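Putative hydrogenase expression/formation protein hupG (Rhodopseudomonas palustris, PDB 2QSI) is of unknown function but, as a thioredoxin-like member of the HupG/HyaE family, probably takes part in the expression or maturation of hydrogenase. Local coordinates at residues I35-F40 / G66-A71. Residues are numbered along the deposited sequence; the frame is centred on the assembly and turned at random.
Sequences IVVLFF and GRLVAA
Strands 35-40 and 68-73 pair in parallel as the two inner strands of the sheet, in a largely buried contact. The register sets Ile35 beside Leu68, Val36 beside Val69, Val37 beside Ala70 and Leu38 beside Ala71. Five backbone hydrogen bonds join the segments. The first runs from Ile35 N to Arg67 O (3.0 Å) and is bent, at 147° at the hydrogen. Val37 N to Val69 O is shorter and nearly straight (2.8 Å, 174°). Phe39 N donates to Ala71 O at 2.9 Å, and the ladder runs on to Val73. On one face, Leu68 CD2 reaches both Ile35 CB and Ile35 CG2, each at 3.7 Å, and lies 4.2 Å from Val37 CG2. Helix 50-62 covers Val37 and Phe39 on this face. On the other, Val36 and Val69 run alongside each other, with Val36 CG2 3.8 Å from Val69 CG1. With chi1 at 66°, this Val69 methyl is flanked by both its own N and its own carbonyl carbon, and it also approaches Ile35 O. Phe28 packs over Val36, Val69 and Ala71. Just before the strand, Arg67 NH2 makes a salt bridge to Asp126 OD1 of the second subunit. Helix 50-62 links the two strands, making the beta-alpha-beta crossover unit of a thioredoxin-like fold.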
ATOM      1  N   ILE A  35      10.006  -3.004   2.058  1.00 12.74           N
ATOM      2  CA  ILE A  35       9.659  -1.594   2.312  1.00 11.46           C
ATOM      3  C   ILE A  35      10.561  -0.769   1.388  1.00 10.82           C
ATOM      4  O   ILE A  35      11.766  -1.043   1.262  1.00 11.11           O
ATOM      5  CB  ILE A  35       9.891  -1.219   3.803  1.00 11.82           C
ATOM      6  CG1 ILE A  35       8.901  -1.938   4.768  1.00 14.02           C
ATOM      7  CG2 ILE A  35       9.834   0.280   4.034  1.00 11.34           C
ATOM      8  CD1 ILE A  35       7.524  -1.946   4.296  1.00 19.41           C
ATOM      9  N   VAL A  36       9.954   0.202   0.723  1.00  9.88           N
ATOM     10  CA  VAL A  36      10.631   1.047  -0.213  1.00  9.46           C
ATOM     11  C   VAL A  36      11.064   2.376   0.390  1.00  8.99           C
ATOM     12  O   VAL A  36      10.306   3.056   1.063  1.00  8.37           O
ATOM     13  CB  VAL A  36       9.728   1.268  -1.452  1.00  8.96           C
ATOM     14  CG1 VAL A  36      10.409   2.251  -2.440  1.00 10.83           C
ATOM     15  CG2 VAL A  36       9.429  -0.141  -2.109  1.00  9.54           C
ATOM     16  N   VAL A  37      12.307   2.744   0.119  1.00  8.47           N
ATOM     17  CA  VAL A  37      12.816   4.047   0.490  1.00  8.38           C
ATOM     18  C   VAL A  37      12.940   4.880  -0.801  1.00  9.14           C
ATOM     19  O   VAL A  37      13.785   4.588  -1.683  1.00  9.58           O
ATOM     20  CB  VAL A  37      14.153   3.940   1.202  1.00  8.87           C
ATOM     21  CG1 VAL A  37      14.628   5.337   1.676  1.00  8.96           C
ATOM     22  CG2 VAL A  37      14.042   2.985   2.409  1.00  8.93           C
ATOM     23  N   LEU A  38      12.093   5.895  -0.922  1.00  9.22           N
ATOM     24  CA  LEU A  38      12.140   6.784  -2.066  1.00  9.11           C
ATOM     25  C   LEU A  38      12.948   7.988  -1.680  1.00  8.40           C
ATOM     26  O   LEU A  38      12.651   8.631  -0.668  1.00  9.87           O
ATOM     27  CB  LEU A  38      10.754   7.264  -2.483  1.00 10.17           C
ATOM     28  CG  LEU A  38       9.763   6.224  -2.979  1.00 12.41           C
ATOM     29  CD1 LEU A  38       8.410   6.926  -3.267  1.00 11.89           C
ATOM     30  CD2 LEU A  38      10.343   5.440  -4.136  1.00 11.43           C
ATOM     31  N   PHE A  39      13.958   8.260  -2.502  1.00  7.85           N
ATOM     32  CA  PHE A  39      14.901   9.361  -2.342  1.00  7.89           C
ATOM     33  C   PHE A  39      14.509  10.516  -3.246  1.00  8.45           C
ATOM     34  O   PHE A  39      14.578  10.409  -4.474  1.00  8.18           O
ATOM     35  CB  PHE A  39      16.317   8.870  -2.680  1.00  7.35           C
ATOM     36  CG  PHE A  39      17.352   9.943  -2.722  1.00  8.18           C
ATOM     37  CD1 PHE A  39      17.363  10.977  -1.817  1.00  6.48           C
ATOM     38  CD2 PHE A  39      18.393   9.853  -3.652  1.00  8.89           C
ATOM     39  CE1 PHE A  39      18.393  11.957  -1.875  1.00  7.91           C
ATOM     40  CE2 PHE A  39      19.367  10.783  -3.709  1.00 10.90           C
ATOM     41  CZ  PHE A  39      19.366  11.848  -2.816  1.00  8.52           C
ATOM     42  N   PHE A  40      14.109  11.618  -2.596  1.00  8.95           N
ATOM     43  CA  PHE A  40      13.893  12.923  -3.255  1.00  9.18           C
ATOM     44  C   PHE A  40      15.135  13.778  -3.074  1.00  8.80           C
ATOM     45  O   PHE A  40      15.503  14.181  -1.942  1.00  8.34           O
ATOM     46  CB  PHE A  40      12.680  13.612  -2.648  1.00  9.01           C
ATOM     47  CG  PHE A  40      11.381  12.876  -2.900  1.00  9.43           C
ATOM     48  CD1 PHE A  40      10.547  13.248  -3.964  1.00 11.24           C
ATOM     49  CD2 PHE A  40      10.992  11.786  -2.108  1.00  8.40           C
ATOM     50  CE1 PHE A  40       9.329  12.594  -4.182  1.00  8.09           C
ATOM     51  CE2 PHE A  40       9.819  11.088  -2.373  1.00  7.38           C
ATOM     52  CZ  PHE A  40       8.997  11.481  -3.422  1.00  9.14           C
ATOM     53  N   GLY A  66      17.483  -7.196   4.077  1.00 13.45           N
ATOM     54  CA  GLY A  66      16.341  -7.918   3.549  1.00 14.57           C
ATOM     55  C   GLY A  66      15.053  -7.126   3.655  1.00 13.90           C
ATOM     56  O   GLY A  66      14.016  -7.536   3.136  1.00 15.88           O
ATOM     57  N   ARG A  67      15.122  -5.984   4.332  1.00 14.01           N
ATOM     58  CA  ARG A  67      13.909  -5.229   4.704  1.00 13.38           C
ATOM     59  C   ARG A  67      13.566  -4.098   3.744  1.00 13.11           C
ATOM     60  O   ARG A  67      12.399  -3.767   3.612  1.00 12.55           O
ATOM     61  CB  ARG A  67      14.028  -4.655   6.117  1.00 13.36           C
ATOM     62  CG  ARG A  67      14.129  -5.686   7.266  1.00 15.20           C
ATOM     63  CD  ARG A  67      12.931  -6.628   7.373  1.00 18.81           C
ATOM     64  NE  ARG A  67      11.605  -6.015   7.647  1.00 18.15           N
ATOM     65  CZ  ARG A  67      11.148  -5.644   8.856  1.00 19.27           C
ATOM     66  NH1 ARG A  67      11.894  -5.759   9.962  1.00 17.56           N
ATOM     67  NH2 ARG A  67       9.913  -5.163   8.967  1.00 16.32           N
ATOM     68  N   LEU A  68      14.569  -3.578   3.043  1.00 12.97           N
ATOM     69  CA  LEU A  68      14.437  -2.304   2.312  1.00 12.46           C
ATOM     70  C   LEU A  68      14.986  -2.395   0.899  1.00 13.08           C
ATOM     71  O   LEU A  68      15.898  -3.203   0.610  1.00 12.16           O
ATOM     72  CB  LEU A  68      15.221  -1.215   3.045  1.00 12.93           C
ATOM     73  CG  LEU A  68      14.862  -0.970   4.495  1.00 11.93           C
ATOM     74  CD1 LEU A  68      15.862   0.035   5.110  1.00 13.25           C
ATOM     75  CD2 LEU A  68      13.394  -0.522   4.600  1.00 12.11           C
ATOM     76  N   VAL A  69      14.472  -1.516   0.048  1.00 12.66           N
ATOM     77  CA  VAL A  69      14.977  -1.320  -1.293  1.00 13.16           C
ATOM     78  C   VAL A  69      14.826   0.151  -1.618  1.00 12.32           C
ATOM     79  O   VAL A  69      13.901   0.803  -1.120  1.00 11.25           O
ATOM     80  CB  VAL A  69      14.244  -2.166  -2.320  1.00 12.71           C
ATOM     81  CG1 VAL A  69      12.815  -1.738  -2.440  1.00 12.97           C
ATOM     82  CG2 VAL A  69      14.939  -2.053  -3.677  1.00 16.97           C
ATOM     83  N   ALA A  70      15.774   0.701  -2.371  1.00 11.56           N
ATOM     84  CA  ALA A  70      15.779   2.145  -2.621  1.00 11.55           C
ATOM     85  C   ALA A  70      15.527   2.459  -4.079  1.00 11.19           C
ATOM     86  O   ALA A  70      15.870   1.685  -4.979  1.00 11.43           O
ATOM     87  CB  ALA A  70      17.125   2.789  -2.170  1.00 12.89           C
ATOM     88  N   ALA A  71      14.937   3.605  -4.310  1.00 10.89           N
ATOM     89  CA  ALA A  71      14.837   4.207  -5.627  1.00 11.73           C
ATOM     90  C   ALA A  71      14.892   5.728  -5.485  1.00 11.88           C
ATOM     91  O   ALA A  71      14.313   6.306  -4.566  1.00 11.43           O
ATOM     92  CB  ALA A  71      13.545   3.827  -6.331  1.00 13.31           C
TER